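Local coordinates for protein putative histidinol-phosphate aminotransferase (Erwinia carotovora atroseptica, PDB 3LY1) that probably transfers amino groups as a pyridoxal-phosphate-dependent aminotransferase of the histidinol-phosphate subfamily, and binds pyridoxal 5'-phosphate, at residues P18-N22 against F23-P27; N269-S272 against R273-L277; E164-A168 against S169-N173; A225-P229 against T230-L234; L54-G57 against N58-A62. One frame throughout, in Å; residues are numbered along the deposited sequence. Where two conformers were deposited one is given.

Contact 1 (P18-N22 against F23-P27); sequences PIRIN and FNENP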
loop_
_atom_site.group_PDB
_atom_site.type_symbol
_atom_site.label_atom_id
_atom_site.label_comp_id
_atom_site.label_asym_id
_atom_site.label_seq_id
_atom_site.Cartn_x
_atom_site.Cartn_y
_atom_site.Cartn_z
ATOM N N PRO A 18 -1.974 -8.767 26.990
ATOM C CA PRO A 18 -1.487 -7.540 27.610
ATOM C C PRO A 18 -2.327 -6.329 27.269
ATOM O O PRO A 18 -3.065 -6.338 26.288
ATOM C CB PRO A 18 -0.052 -7.400 27.047
ATOM C CG PRO A 18 -0.107 -8.012 25.711
ATOM C CD PRO A 18 -1.177 -9.130 25.799
ATOM N N ILE A 19 -2.242 -5.290 28.094
ATOM C CA ILE A 19 -2.731 -3.965 27.696
ATOM C C ILE A 19 -1.685 -3.438 26.701
ATOM O O ILE A 19 -0.489 -3.408 27.017
ATOM C CB ILE A 19 -2.843 -2.990 28.891
ATOM C CG1 ILE A 19 -3.966 -3.426 29.846
ATOM C CG2 ILE A 19 -3.069 -1.554 28.412
ATOM C CD1 ILE A 19 -3.970 -2.688 31.181
ATOM N N ARG A 20 -2.153 -3.014 25.529
ATOM C CA ARG A 20 -1.269 -2.637 24.431
ATOM C C ARG A 20 -1.309 -1.124 24.291
ATOM O O ARG A 20 -2.245 -0.583 23.728
ATOM C CB ARG A 20 -1.752 -3.334 23.149
ATOM C CG ARG A 20 -1.477 -4.856 23.146
ATOM C CD ARG A 20 -2.241 -5.615 22.061
ATOM N NE ARG A 20 -1.783 -5.294 20.697
ATOM C CZ ARG A 20 -2.203 -5.921 19.597
ATOM N NH1 ARG A 20 -3.089 -6.924 19.684
ATOM N NH2 ARG A 20 -1.737 -5.564 18.410
ATOM N N ILE A 21 -0.306 -0.443 24.851
ATOM C CA ILE A 21 -0.292 1.023 24.835
ATOM C C ILE A 21 1.074 1.409 24.326
ATOM O O ILE A 21 1.809 2.241 24.899
ATOM C CB ILE A 21 -0.661 1.661 26.217
ATOM C CG1 ILE A 21 0.127 1.014 27.365
ATOM C CG2 ILE A 21 -2.205 1.585 26.462
ATOM C CD1 ILE A 21 -0.177 1.612 28.754
ATOM N N ASN A 22 1.420 0.745 23.233
ATOM C CA ASN A 22 2.764 0.798 22.680
ATOM C C ASN A 22 2.896 1.473 21.309
ATOM O O ASN A 22 3.991 1.894 20.951
ATOM C CB ASN A 22 3.410 -0.606 22.644
ATOM C CG ASN A 22 2.531 -1.694 21.999
ATOM O OD1 ASN A 22 1.305 -1.522 21.777
ATOM N ND2 ASN A 22 3.163 -2.866 21.748
ATOM N N PHE A 23 1.807 1.551 20.548
ATOM C CA PHE A 23 1.886 1.986 19.140
ATOM C C PHE A 23 0.887 3.098 18.754
ATOM O O PHE A 23 0.579 3.282 17.564
ATOM C CB PHE A 23 1.702 0.771 18.205
ATOM C CG PHE A 23 2.797 -0.276 18.315
ATOM C CD1 PHE A 23 4.162 0.085 18.277
ATOM C CD2 PHE A 23 2.473 -1.623 18.420
ATOM C CE1 PHE A 23 5.162 -0.903 18.355
ATOM C CE2 PHE A 23 3.454 -2.605 18.518
ATOM C CZ PHE A 23 4.790 -2.250 18.499
ATOM N N ASN A 24 0.409 3.862 19.735
ATOM C CA ASN A 24 -0.540 4.959 19.527
ATOM C C ASN A 24 -1.788 4.571 18.745
ATOM O O ASN A 24 -2.391 5.398 18.030
ATOM C CB ASN A 24 0.131 6.177 18.849
ATOM C CG ASN A 24 1.300 6.756 19.641
ATOM O OD1 ASN A 24 2.200 7.461 19.068
ATOM N ND2 ASN A 24 1.321 6.480 20.929
ATOM N N GLU A 25 -2.176 3.312 18.858
ATOM C CA GLU A 25 -3.401 2.840 18.230
ATOM C C GLU A 25 -4.551 3.337 19.074
ATOM O O GLU A 25 -4.411 3.501 20.286
ATOM C CB GLU A 25 -3.401 1.304 18.123
ATOM C CG GLU A 25 -2.155 0.780 17.365
ATOM C CD GLU A 25 -1.769 -0.657 17.713
ATOM O OE1 GLU A 25 -1.769 -1.024 18.915
ATOM O OE2 GLU A 25 -1.422 -1.410 16.772
ATOM N N ASN A 26 -5.701 3.573 18.449
ATOM C CA ASN A 26 -6.904 3.956 19.156
ATOM C C ASN A 26 -7.388 2.665 19.813
ATOM O O ASN A 26 -7.430 1.642 19.117
ATOM C CB ASN A 26 -7.950 4.463 18.163
ATOM C CG ASN A 26 -9.108 5.181 18.821
ATOM O OD1 ASN A 26 -9.683 4.711 19.826
ATOM N ND2 ASN A 26 -9.503 6.305 18.231
ATOM N N PRO A 27 -7.660 2.686 21.149
ATOM C CA PRO A 27 -8.053 1.490 21.922
ATOM C C PRO A 27 -9.530 1.145 21.755
ATOM O O PRO A 27 -9.972 0.057 22.167
ATOM C CB PRO A 27 -7.773 1.902 23.371
ATOM C CG PRO A 27 -8.045 3.390 23.373
ATOM C CD PRO A 27 -7.506 3.864 22.031
HETATM O O HOH W 1 -0.466 -2.963 19.851
HETATM O O HOH W 2 -0.154 -3.869 16.636
HETATM O O HOH W 3 -3.220 1.543 22.408
#
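Asn22 and Phe23 form an amide-on-ring stack at a turn, part of a local, largely water-bridged contact where the chain leaves the short strand 19-20 for the loop toward helix 32-40. The Asn22 amide lies over one face of the Phe23 ring, displaced toward its rim, the two planes 28° apart; Asn22 ND2 comes within 3.3 Å of Phe23 CE2. A chi1 of 50° on Asn22, which sets CG between the backbone N and carbonyl carbon, folds the amide back over the next residue's ring.

Arg20 and Glu25 meet through solvent. One water accepts from Arg20 NE at 2.8 Å and also bonds Glu25 OE1 and Asn22 OD1; a second joins Arg20 NH2 to Glu25 OE2. Both waters sit in the guanidinium plane, whereas Glu25 OE2 itself, 4.5 Å from Arg20 NH2, lies well out of it. Glu25 has its direct salt bridge with Arg47 of the second subunit, whose Lys50 makes a cation-pi contact with Phe23.

The turn thus lies at the dimer interface beside the cofactor site, Asn24 touching Asn152 and Tyr182, while strand 19-20 pairs in parallel with strand 315-316 and Ile19 and Ile21 pack on helix 335-350.

Contact 2 (N269-S272 against R273-L277); sequences NDVS and RQILL
Asp270 and Arg273 join in a salt bridge one turn apart on helix 259-283, their side chains running alongside each other in the same direction. Arg273 NH1 donates to Asp270 OD1 at 2.8 Å, N-H...O 155°. The oxygen lies in the guanidinium plane and is met on its anti side, while the carboxylate and guanidinium planes are turned 42° apart. Asp270 OD1 also accepts from Asn187 ND2, and OD2 pairs with Lys266, so both carboxylate oxygens are engaged.

Beneath these groups runs regular alpha-helical i to i+4 bonding: Arg273 N to Asn269 O is 2.9 Å, Leu276 N to Ser272 O is 3.2 Å, and the bond from Ile275 N to Val271 O is weak. The helix packs against helix 335-350 and strand 294-298.

The guanidinium is equally well supplied. A water in its plane accepts from Arg273 NH2 at 2.9 Å and from Asn269 ND2, and donates to Asp270 OD1. Another, also in plane, accepts from Arg273 NH1 and donates to Asp270 O. Arg273 NE reaches Ser290, and Gly292 O receives both Arg273 NH2 and Asn269 ND2. This shared acceptor and the shared water are consistent with the 3.2 Å approach of Arg273 NH2 to Asn269 ND2; the amide and guanidinium planes are nearly perpendicular. The bend at chi3 of Arg273, -68°, turns the guanidinium back toward the preceding turn. Ser272 OG makes only a weak hydrogen bond to Ser268 O; its stronger acceptor is Gly333 O.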
loop_
_atom_site.group_PDB
_atom_site.type_symbol
_atom_site.label_atom_id
_atom_site.label_comp_id
_atom_site.label_asym_id
_atom_site.label_seq_id
_atom_site.Cartn_x
_atom_site.Cartn_y
_atom_site.Cartn_z
ATOM N N ASN A 269 -10.415 9.643 24.731
ATOM C CA ASN A 269 -8.996 9.933 24.832
ATOM C C ASN A 269 -8.704 10.961 25.928
ATOM O O ASN A 269 -7.728 10.800 26.669
ATOM C CB ASN A 269 -8.448 10.453 23.514
ATOM C CG ASN A 269 -6.941 10.595 23.534
ATOM O OD1 ASN A 269 -6.227 9.619 23.722
ATOM N ND2 ASN A 269 -6.444 11.823 23.317
ATOM N N ASP A 270 -9.531 12.002 26.002
ATOM C CA ASP A 270 -9.373 13.060 26.998
ATOM C C ASP A 270 -9.516 12.510 28.412
ATOM O O ASP A 270 -8.755 12.883 29.295
ATOM C CB ASP A 270 -10.415 14.179 26.796
ATOM C CG ASP A 270 -10.145 15.052 25.547
ATOM O OD1 ASP A 270 -8.967 15.212 25.124
ATOM O OD2 ASP A 270 -11.121 15.620 25.007
ATOM N N VAL A 271 -10.512 11.649 28.622
ATOM C CA VAL A 271 -10.713 11.021 29.914
ATOM C C VAL A 271 -9.485 10.167 30.290
ATOM O O VAL A 271 -9.022 10.239 31.419
ATOM C CB VAL A 271 -11.987 10.159 29.937
ATOM C CG1 VAL A 271 -12.101 9.394 31.288
ATOM C CG2 VAL A 271 -13.252 11.039 29.650
ATOM N N SER A 272 -8.999 9.350 29.351
ATOM C CA SER A 272 -7.860 8.489 29.611
ATOM C C SER A 272 -6.621 9.308 29.972
ATOM O O SER A 272 -5.872 8.927 30.872
ATOM C CB SER A 272 -7.561 7.585 28.418
ATOM O OG SER A 272 -8.590 6.610 28.302
ATOM N N ARG A 273 -6.411 10.426 29.257
ATOM C CA ARG A 273 -5.281 11.309 29.510
ATOM C C ARG A 273 -5.263 11.788 30.965
ATOM O O ARG A 273 -4.234 11.680 31.627
ATOM C CB ARG A 273 -5.311 12.539 28.601
ATOM C CG ARG A 273 -4.042 13.388 28.707
ATOM C CD ARG A 273 -4.124 14.692 27.913
ATOM N NE ARG A 273 -4.146 14.531 26.451
ATOM C CZ ARG A 273 -5.213 14.729 25.676
ATOM N NH1 ARG A 273 -6.389 15.059 26.186
ATOM N NH2 ARG A 273 -5.112 14.574 24.373
ATOM N N GLN A 274 -6.388 12.309 31.444
ATOM C CA GLN A 274 -6.439 12.824 32.808
ATOM C C GLN A 274 -6.157 11.733 33.871
ATOM O O GLN A 274 -5.553 12.026 34.903
ATOM C CB GLN A 274 -7.764 13.551 33.053
ATOM C CG GLN A 274 -7.952 14.775 32.128
ATOM C CD GLN A 274 -6.832 15.804 32.269
ATOM O OE1 GLN A 274 -6.603 16.329 33.353
ATOM N NE2 GLN A 274 -6.123 16.079 31.178
ATOM N N ILE A 275 -6.552 10.496 33.607
ATOM C CA ILE A 275 -6.237 9.413 34.532
ATOM C C ILE A 275 -4.734 9.187 34.646
ATOM O O ILE A 275 -4.205 9.036 35.740
ATOM C CB ILE A 275 -6.913 8.103 34.117
ATOM C CG1 ILE A 275 -8.423 8.261 34.283
ATOM C CG2 ILE A 275 -6.420 6.900 34.976
ATOM C CD1 ILE A 275 -9.225 7.117 33.660
ATOM N N LEU A 276 -4.048 9.162 33.512
ATOM C CA LEU A 276 -2.601 9.021 33.529
ATOM C C LEU A 276 -1.898 10.225 34.177
ATOM O O LEU A 276 -0.964 10.027 34.987
ATOM C CB LEU A 276 -2.077 8.740 32.127
ATOM C CG LEU A 276 -0.553 8.584 32.022
ATOM C CD1 LEU A 276 0.004 7.452 32.900
ATOM C CD2 LEU A 276 -0.244 8.341 30.558
ATOM N N LEU A 277 -2.341 11.442 33.834
ATOM C CA LEU A 277 -1.738 12.686 34.352
ATOM C C LEU A 277 -1.895 12.778 35.882
ATOM O O LEU A 277 -0.943 13.172 36.563
ATOM C CB LEU A 277 -2.299 13.944 33.660
ATOM C CG LEU A 277 -2.073 14.092 32.132
ATOM C CD1 LEU A 277 -2.379 15.521 31.624
ATOM C CD2 LEU A 277 -0.643 13.668 31.724
HETATM O O HOH W 4 -7.609 14.381 22.954
HETATM O O HOH W 5 -7.581 15.395 28.930
#

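Contact 3 (E164-A168 against S169-N173); sequences EPWIA and SKPAN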
loop_
_atom_site.group_PDB
_atom_site.type_symbol
_atom_site.label_atom_id
_atom_site.label_comp_id
_atom_site.label_asym_id
_atom_site.label_seq_id
_atom_site.Cartn_x
_atom_site.Cartn_y
_atom_site.Cartn_z
ATOM N N GLU A 164 3.203 29.109 10.399
ATOM C CA GLU A 164 2.579 29.733 9.212
ATOM C C GLU A 164 3.397 30.865 8.564
ATOM O O GLU A 164 3.514 30.882 7.335
ATOM C CB GLU A 164 1.147 30.198 9.476
ATOM C CG GLU A 164 0.169 29.071 9.740
ATOM C CD GLU A 164 -1.223 29.546 10.178
ATOM O OE1 GLU A 164 -1.448 30.781 10.292
ATOM O OE2 GLU A 164 -2.106 28.680 10.417
ATOM N N PRO A 165 3.971 31.793 9.357
ATOM C CA PRO A 165 4.711 32.863 8.686
ATOM C C PRO A 165 5.995 32.397 8.063
ATOM O O PRO A 165 6.434 32.992 7.098
ATOM C CB PRO A 165 5.051 33.856 9.820
ATOM C CG PRO A 165 4.140 33.542 10.911
ATOM C CD PRO A 165 3.856 32.056 10.795
ATOM N N TRP A 166 6.622 31.375 8.635
ATOM C CA TRP A 166 7.791 30.770 7.992
ATOM C C TRP A 166 7.423 30.206 6.616
ATOM O O TRP A 166 8.088 30.507 5.619
ATOM C CB TRP A 166 8.366 29.677 8.878
ATOM C CG TRP A 166 9.615 29.009 8.351
ATOM C CD1 TRP A 166 10.511 29.502 7.439
ATOM C CD2 TRP A 166 10.115 27.736 8.752
ATOM N NE1 TRP A 166 11.531 28.598 7.244
ATOM C CE2 TRP A 166 11.312 27.508 8.043
ATOM C CE3 TRP A 166 9.673 26.772 9.658
ATOM C CZ2 TRP A 166 12.075 26.360 8.219
ATOM C CZ3 TRP A 166 10.423 25.621 9.818
ATOM C CH2 TRP A 166 11.605 25.425 9.102
ATOM N N ILE A 167 6.331 29.440 6.564
ATOM C CA ILE A 167 5.914 28.802 5.302
ATOM C C ILE A 167 5.453 29.861 4.294
ATOM O O ILE A 167 5.789 29.803 3.110
ATOM C CB ILE A 167 4.816 27.748 5.534
ATOM C CG1 ILE A 167 5.368 26.631 6.436
ATOM C CG2 ILE A 167 4.258 27.209 4.166
ATOM C CD1 ILE A 167 4.360 25.520 6.768
ATOM N N ALA A 168 4.714 30.846 4.784
ATOM C CA ALA A 168 4.196 31.908 3.953
ATOM C C ALA A 168 5.337 32.748 3.355
ATOM O O ALA A 168 5.167 33.346 2.315
ATOM C CB ALA A 168 3.212 32.773 4.745
ATOM N N SER A 169 6.504 32.779 4.006
ATOM C CA SER A 169 7.644 33.548 3.507
ATOM C C SER A 169 8.309 32.881 2.300
ATOM O O SER A 169 9.176 33.480 1.691
ATOM C CB SER A 169 8.687 33.807 4.619
ATOM O OG SER A 169 9.507 32.675 4.897
ATOM N N LYS A 170 7.938 31.639 1.979
ATOM C CA LYS A 170 8.493 30.913 0.827
ATOM C C LYS A 170 10.024 30.880 0.723
ATOM O O LYS A 170 10.594 31.329 -0.272
ATOM C CB LYS A 170 7.929 31.474 -0.475
ATOM C CG LYS A 170 6.427 31.303 -0.570
ATOM C CD LYS A 170 5.864 31.865 -1.867
ATOM C CE LYS A 170 4.387 32.269 -1.670
ATOM N NZ LYS A 170 3.577 31.292 -0.811
ATOM N N PRO A 171 10.691 30.324 1.737
ATOM C CA PRO A 171 12.140 30.164 1.589
ATOM C C PRO A 171 12.509 29.377 0.315
ATOM O O PRO A 171 11.837 28.406 -0.081
ATOM C CB PRO A 171 12.560 29.460 2.876
ATOM C CG PRO A 171 11.327 28.830 3.402
ATOM C CD PRO A 171 10.157 29.633 2.915
ATOM N N ALA A 172 13.551 29.848 -0.348
ATOM C CA ALA A 172 13.900 29.358 -1.654
ATOM C C ALA A 172 14.124 27.873 -1.570
ATOM O O ALA A 172 14.713 27.383 -0.613
ATOM C CB ALA A 172 15.171 30.071 -2.180
ATOM N N ASN A 173 13.633 27.154 -2.567
ATOM C CA ASN A 173 13.993 25.761 -2.731
ATOM C C ASN A 173 13.650 24.884 -1.533
ATOM O O ASN A 173 14.467 24.033 -1.161
ATOM C CB ASN A 173 15.498 25.673 -2.916
ATOM C CG ASN A 173 15.869 25.465 -4.287
ATOM O OD1 ASN A 173 15.781 24.339 -4.791
ATOM N ND2 ASN A 173 16.305 26.538 -4.943
HETATM O O HOH W 6 2.925 33.923 1.182
#
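Trp166 and Pro171 meet at about a right angle where helix 160-168 ends, the proline ring bringing Pro171 CG to 3.9 Å from Trp166 NE1 at the pyrrole end of the indole. The approach is oblique to the indole plane. With CG of Trp166 anti to the backbone N (chi1 -178°), the indole leaves the helix on the side to which the chain returns after the turn. The adjacent ring atom, Pro171 CD, lies 3.5 Å from Trp166 O.

Ser169 stands at the indole edge, near its plane, but its hydroxyl is directed to the backbone: Ser169 OG donates to Trp166 O at 2.7 Å. Its chi1 of 78° folds OG back over the last turn, and the same carbonyl receives a weak bond from Ser169 N. A second weak bond runs from that N to Pro165 O.

Lys170 has positive phi and is the first residue to depart from helical geometry. Lys170 N donates to Ile167 O at 3.0 Å, from above the carbonyl plane, closing a tight final turn. A water bonded to Ala168 O is held only weakly by Lys170 NZ.

The loop after this helix end leads into strand 174-179 of the central sheet. Trp166 meets Phe176 of that strand edge-to-face and packs on helix 129-137, while Pro171 and Ile167 also touch Phe176.

Contact 4 (A225-P229 against T230-L234); sequences AVAHP and TVIAL
Ala227 CB projects into the angle between Val231 and Ile232, a small knob at the junction where strand 223-226 gives way to helix 229-235. Val231 CG1 closes on Ala227 CB at 3.7 Å, and Ile232 CD1 lies 3.8 Å from the same methyl. The isoleucine reaches farther along the strand: Ile232 CD1 also approaches Ala225 CB, at 4.1 Å, so the two alanine methyls, both directed toward the helix, receive one branched side chain across their row. Beyond these segments, Ile232 touches Leu72 of strand 71-74 and Val231 touches Ile206 of strand 205-210, which continue the apolar surroundings.

A second fit lies at the helix start. Pro229 CD sits over one face of the His228 ring, near its rim, while Thr230 occupies the ring edge on the ND1 side. Thr230 CG2 comes within 3.5 Å of His228 CE1, and Thr230 OG1 is hydrogen-bonded to His228 ND1 at 2.8 Å. With CG anti to the backbone N (chi1 -173°), the imidazole folds forward so that His228 ND1 also accepts from Thr230 N, at 3.2 Å and from 33° out of the ring plane. His228 O then starts the helical bonding, taking a nearly straight bond from Ile232 N (172°) and a weak one from Val231 N.

Together these features make a strand-to-helix junction with a histidine N-cap, on strand 223-226, next to the outermost strand 71-74 of the mixed sheet in the aminotransferase fold, the side chain of Ala225 lying about 11 Å from the bound pyridoxal phosphate.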
loop_
_atom_site.group_PDB
_atom_site.type_symbol
_atom_site.label_atom_id
_atom_site.label_comp_id
_atom_site.label_asym_id
_atom_site.label_seq_id
_atom_site.Cartn_x
_atom_site.Cartn_y
_atom_site.Cartn_z
ATOM N N ALA A 225 -2.468 12.534 1.194
ATOM C CA ALA A 225 -1.771 13.824 1.127
ATOM C C ALA A 225 -2.718 14.895 0.544
ATOM O O ALA A 225 -3.583 14.610 -0.316
ATOM C CB ALA A 225 -0.484 13.721 0.326
ATOM N N VAL A 226 -2.557 16.119 1.024
ATOM C CA VAL A 226 -3.206 17.303 0.472
ATOM C C VAL A 226 -2.123 18.283 0.027
ATOM O O VAL A 226 -1.161 18.562 0.778
ATOM C CB VAL A 226 -4.166 17.951 1.475
ATOM C CG1 VAL A 226 -5.058 18.999 0.750
ATOM C CG2 VAL A 226 -4.996 16.874 2.239
ATOM N N ALA A 227 -2.190 18.743 -1.226
ATOM C CA ALA A 227 -1.195 19.695 -1.712
ATOM C C ALA A 227 -1.686 20.362 -2.990
ATOM O O ALA A 227 -2.729 19.994 -3.525
ATOM C CB ALA A 227 0.137 18.987 -1.950
ATOM N N HIS A 228 -0.910 21.311 -3.515
ATOM C CA HIS A 228 -1.234 21.893 -4.819
ATOM C C HIS A 228 -1.235 20.735 -5.833
ATOM O O HIS A 228 -0.488 19.781 -5.663
ATOM C CB HIS A 228 -0.191 22.953 -5.193
ATOM C CG HIS A 228 -0.521 23.735 -6.435
ATOM N ND1 HIS A 228 -0.005 23.419 -7.678
ATOM C CD2 HIS A 228 -1.254 24.859 -6.605
ATOM C CE1 HIS A 228 -0.448 24.294 -8.567
ATOM N NE2 HIS A 228 -1.217 25.174 -7.943
ATOM N N PRO A 229 -2.062 20.810 -6.889
ATOM C CA PRO A 229 -2.035 19.695 -7.831
ATOM C C PRO A 229 -0.693 19.361 -8.460
ATOM O O PRO A 229 -0.476 18.203 -8.731
ATOM C CB PRO A 229 -3.017 20.127 -8.906
ATOM C CG PRO A 229 -3.999 20.906 -8.177
ATOM C CD PRO A 229 -3.174 21.736 -7.188
ATOM N N THR A 230 0.186 20.341 -8.682
ATOM C CA THR A 230 1.492 20.079 -9.264
ATOM C C THR A 230 2.329 19.169 -8.330
ATOM O O THR A 230 3.044 18.279 -8.793
ATOM C CB THR A 230 2.238 21.391 -9.628
ATOM O OG1 THR A 230 2.421 22.190 -8.442
ATOM C CG2 THR A 230 1.438 22.176 -10.678
ATOM N N VAL A 231 2.176 19.354 -7.027
ATOM C CA VAL A 231 2.909 18.587 -6.019
ATOM C C VAL A 231 2.316 17.185 -5.879
ATOM O O VAL A 231 3.044 16.199 -5.796
ATOM C CB VAL A 231 2.869 19.322 -4.669
ATOM C CG1 VAL A 231 3.484 18.482 -3.529
ATOM C CG2 VAL A 231 3.554 20.743 -4.828
ATOM N N ILE A 232 0.994 17.085 -5.834
ATOM C CA ILE A 232 0.357 15.781 -5.833
ATOM C C ILE A 232 0.755 14.947 -7.085
ATOM O O ILE A 232 1.026 13.749 -6.978
ATOM C CB ILE A 232 -1.167 15.919 -5.775
ATOM C CG1 ILE A 232 -1.610 16.504 -4.430
ATOM C CG2 ILE A 232 -1.841 14.579 -6.094
ATOM C CD1 ILE A 232 -1.259 15.637 -3.195
ATOM N N ALA A 233 0.805 15.587 -8.253
ATOM C CA ALA A 233 1.172 14.899 -9.480
ATOM C C ALA A 233 2.576 14.310 -9.340
ATOM O O ALA A 233 2.804 13.169 -9.750
ATOM C CB ALA A 233 1.062 15.830 -10.692
ATOM N N LEU A 234 3.506 15.050 -8.731
ATOM C CA LEU A 234 4.874 14.536 -8.556
ATOM C C LEU A 234 4.913 13.380 -7.556
ATOM O O LEU A 234 5.568 12.359 -7.810
ATOM C CB LEU A 234 5.873 15.639 -8.144
ATOM C CG LEU A 234 6.303 16.670 -9.196
ATOM C CD1 LEU A 234 7.217 17.690 -8.538
ATOM C CD2 LEU A 234 6.989 16.033 -10.393
#

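Contact 5 (L54-G57 against N58-A62); sequences LMLG and NKLAA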
loop_
_atom_site.group_PDB
_atom_site.type_symbol
_atom_site.label_atom_id
_atom_site.label_comp_id
_atom_site.label_asym_id
_atom_site.label_seq_id
_atom_site.Cartn_x
_atom_site.Cartn_y
_atom_site.Cartn_z
ATOM N N LEU A 54 -12.372 6.714 -6.259
ATOM C CA LEU A 54 -12.718 8.025 -6.822
ATOM C C LEU A 54 -13.641 8.790 -5.872
ATOM O O LEU A 54 -13.399 9.958 -5.581
ATOM C CB LEU A 54 -13.309 7.896 -8.252
ATOM C CG LEU A 54 -12.364 7.422 -9.371
ATOM C CD1 LEU A 54 -13.120 7.276 -10.700
ATOM C CD2 LEU A 54 -11.211 8.379 -9.583
HETATM N N MSE A 55 -14.678 8.136 -5.349
HETATM C CA MSE A 55 -15.587 8.791 -4.431
HETATM C C MSE A 55 -14.913 9.276 -3.132
HETATM O O MSE A 55 -15.210 10.385 -2.637
HETATM C CB MSE A 55 -16.756 7.855 -4.086
HETATM C CG MSE A 55 -17.557 7.375 -5.289
HETATM SE SE MSE A 55 -18.510 8.770 -6.255
HETATM C CE MSE A 55 -17.423 8.896 -7.876
ATOM N N LEU A 56 -14.062 8.452 -2.549
ATOM C CA LEU A 56 -13.310 8.829 -1.328
ATOM C C LEU A 56 -12.398 10.032 -1.600
ATOM O O LEU A 56 -12.335 10.952 -0.802
ATOM C CB LEU A 56 -12.481 7.651 -0.794
ATOM C CG LEU A 56 -11.694 7.853 0.509
ATOM C CD1 LEU A 56 -12.612 8.371 1.634
ATOM C CD2 LEU A 56 -10.977 6.571 0.901
ATOM N N GLY A 57 -11.730 10.021 -2.742
ATOM C CA GLY A 57 -10.873 11.161 -3.168
ATOM C C GLY A 57 -11.677 12.460 -3.253
ATOM O O GLY A 57 -11.245 13.496 -2.750
ATOM N N ASN A 58 -12.859 12.377 -3.854
ATOM C CA ASN A 58 -13.743 13.531 -4.011
ATOM C C ASN A 58 -14.271 14.018 -2.667
ATOM O O ASN A 58 -14.333 15.211 -2.428
ATOM C CB ASN A 58 -14.927 13.194 -4.905
ATOM C CG ASN A 58 -14.540 12.930 -6.343
ATOM O OD1 ASN A 58 -13.455 13.273 -6.778
ATOM N ND2 ASN A 58 -15.471 12.346 -7.103
ATOM N N LYS A 59 -14.594 13.086 -1.777
ATOM C CA LYS A 59 -15.059 13.432 -0.459
ATOM C C LYS A 59 -13.961 14.126 0.389
ATOM O O LYS A 59 -14.243 15.071 1.102
ATOM C CB LYS A 59 -15.573 12.171 0.218
ATOM C CG LYS A 59 -16.545 12.379 1.345
ATOM C CD LYS A 59 -17.009 11.029 1.950
ATOM C CE LYS A 59 -18.503 11.023 2.400
ATOM N NZ LYS A 59 -18.852 12.113 3.332
ATOM N N LEU A 60 -12.706 13.671 0.283
ATOM C CA LEU A 60 -11.599 14.303 0.995
ATOM C C LEU A 60 -11.285 15.684 0.419
ATOM O O LEU A 60 -10.904 16.622 1.155
ATOM C CB LEU A 60 -10.364 13.383 0.954
ATOM C CG LEU A 60 -10.500 12.155 1.881
ATOM C CD1 LEU A 60 -9.434 11.102 1.598
ATOM C CD2 LEU A 60 -10.473 12.550 3.377
ATOM N N ALA A 61 -11.446 15.822 -0.887
ATOM C CA ALA A 61 -11.263 17.105 -1.560
ATOM C C ALA A 61 -12.264 18.118 -1.031
ATOM O O ALA A 61 -11.881 19.236 -0.675
ATOM C CB ALA A 61 -11.410 16.963 -3.086
ATOM N N ALA A 62 -13.532 17.717 -0.944
ATOM C CA ALA A 62 -14.568 18.592 -0.363
ATOM C C ALA A 62 -14.265 18.945 1.102
ATOM O O ALA A 62 -14.379 20.097 1.496
ATOM C CB ALA A 62 -15.985 17.986 -0.516
#
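Leu56 and Leu60 stand one turn apart along the inner side of helix 50-63, a regular alpha-helix packed against the central sheet of the aminotransferase fold. Their side chains lie side by side and point the same way, Leu56 CG meeting Leu60 CD1 at 4.1 Å. They start differently: CG of Leu56 is anti to the backbone N (chi1 -177°), whereas that of Leu60 is beside it (chi1 -73°), and the Leu56 side chain stands out from the helix while that of Leu60 leans back to it. Both also touch Leu73 of strand 71-74, and Leu56 packs on helix 246-255.

Backbone hydrogen bonding is unbroken across the pair of segments. Four i to i+4 bonds follow one another, among them Lys59 N to selenomethionine Met55 O at 2.9 Å and Ala61 N to Gly57 O at 3.0 Å. The remaining two, from Asn58 N to Leu54 O and from Leu60 N to Leu56 O, are equally straight, N-H...O 158°.

Polar side chains take other directions. Lys59 bends away near its end, and Lys59 NZ is hydrogen-bonded to Asn257 OD1, in the loop after helix 246-255. Asn58, on the exposed side, lays its amide back against the preceding turn, with Asn58 CG 3.3 Å from Leu54 O.

Overall arrangement
From the N terminus, contact 1 shapes the turn after strand 19-20, at the subunit interface and beside the cofactor pocket. Contact 5 follows within helix 50-63, contact 3 ends helix 160-168 before strand 174-179, contact 4 leads from strand 223-226 into helix 229-235, and contact 2 lies within helix 259-283. All are local, so none closes a long loop and none nests in or crosses another. In space contacts 1 and 2 are neighbours, with centres about 14 Å apart. Contacts 3, 4 and 5 all border the seven-stranded sheet, the centres of 3 and 4 about 17 Å apart and those of 4 and 5 about 15 Å; strand 71-74 touches both of the latter.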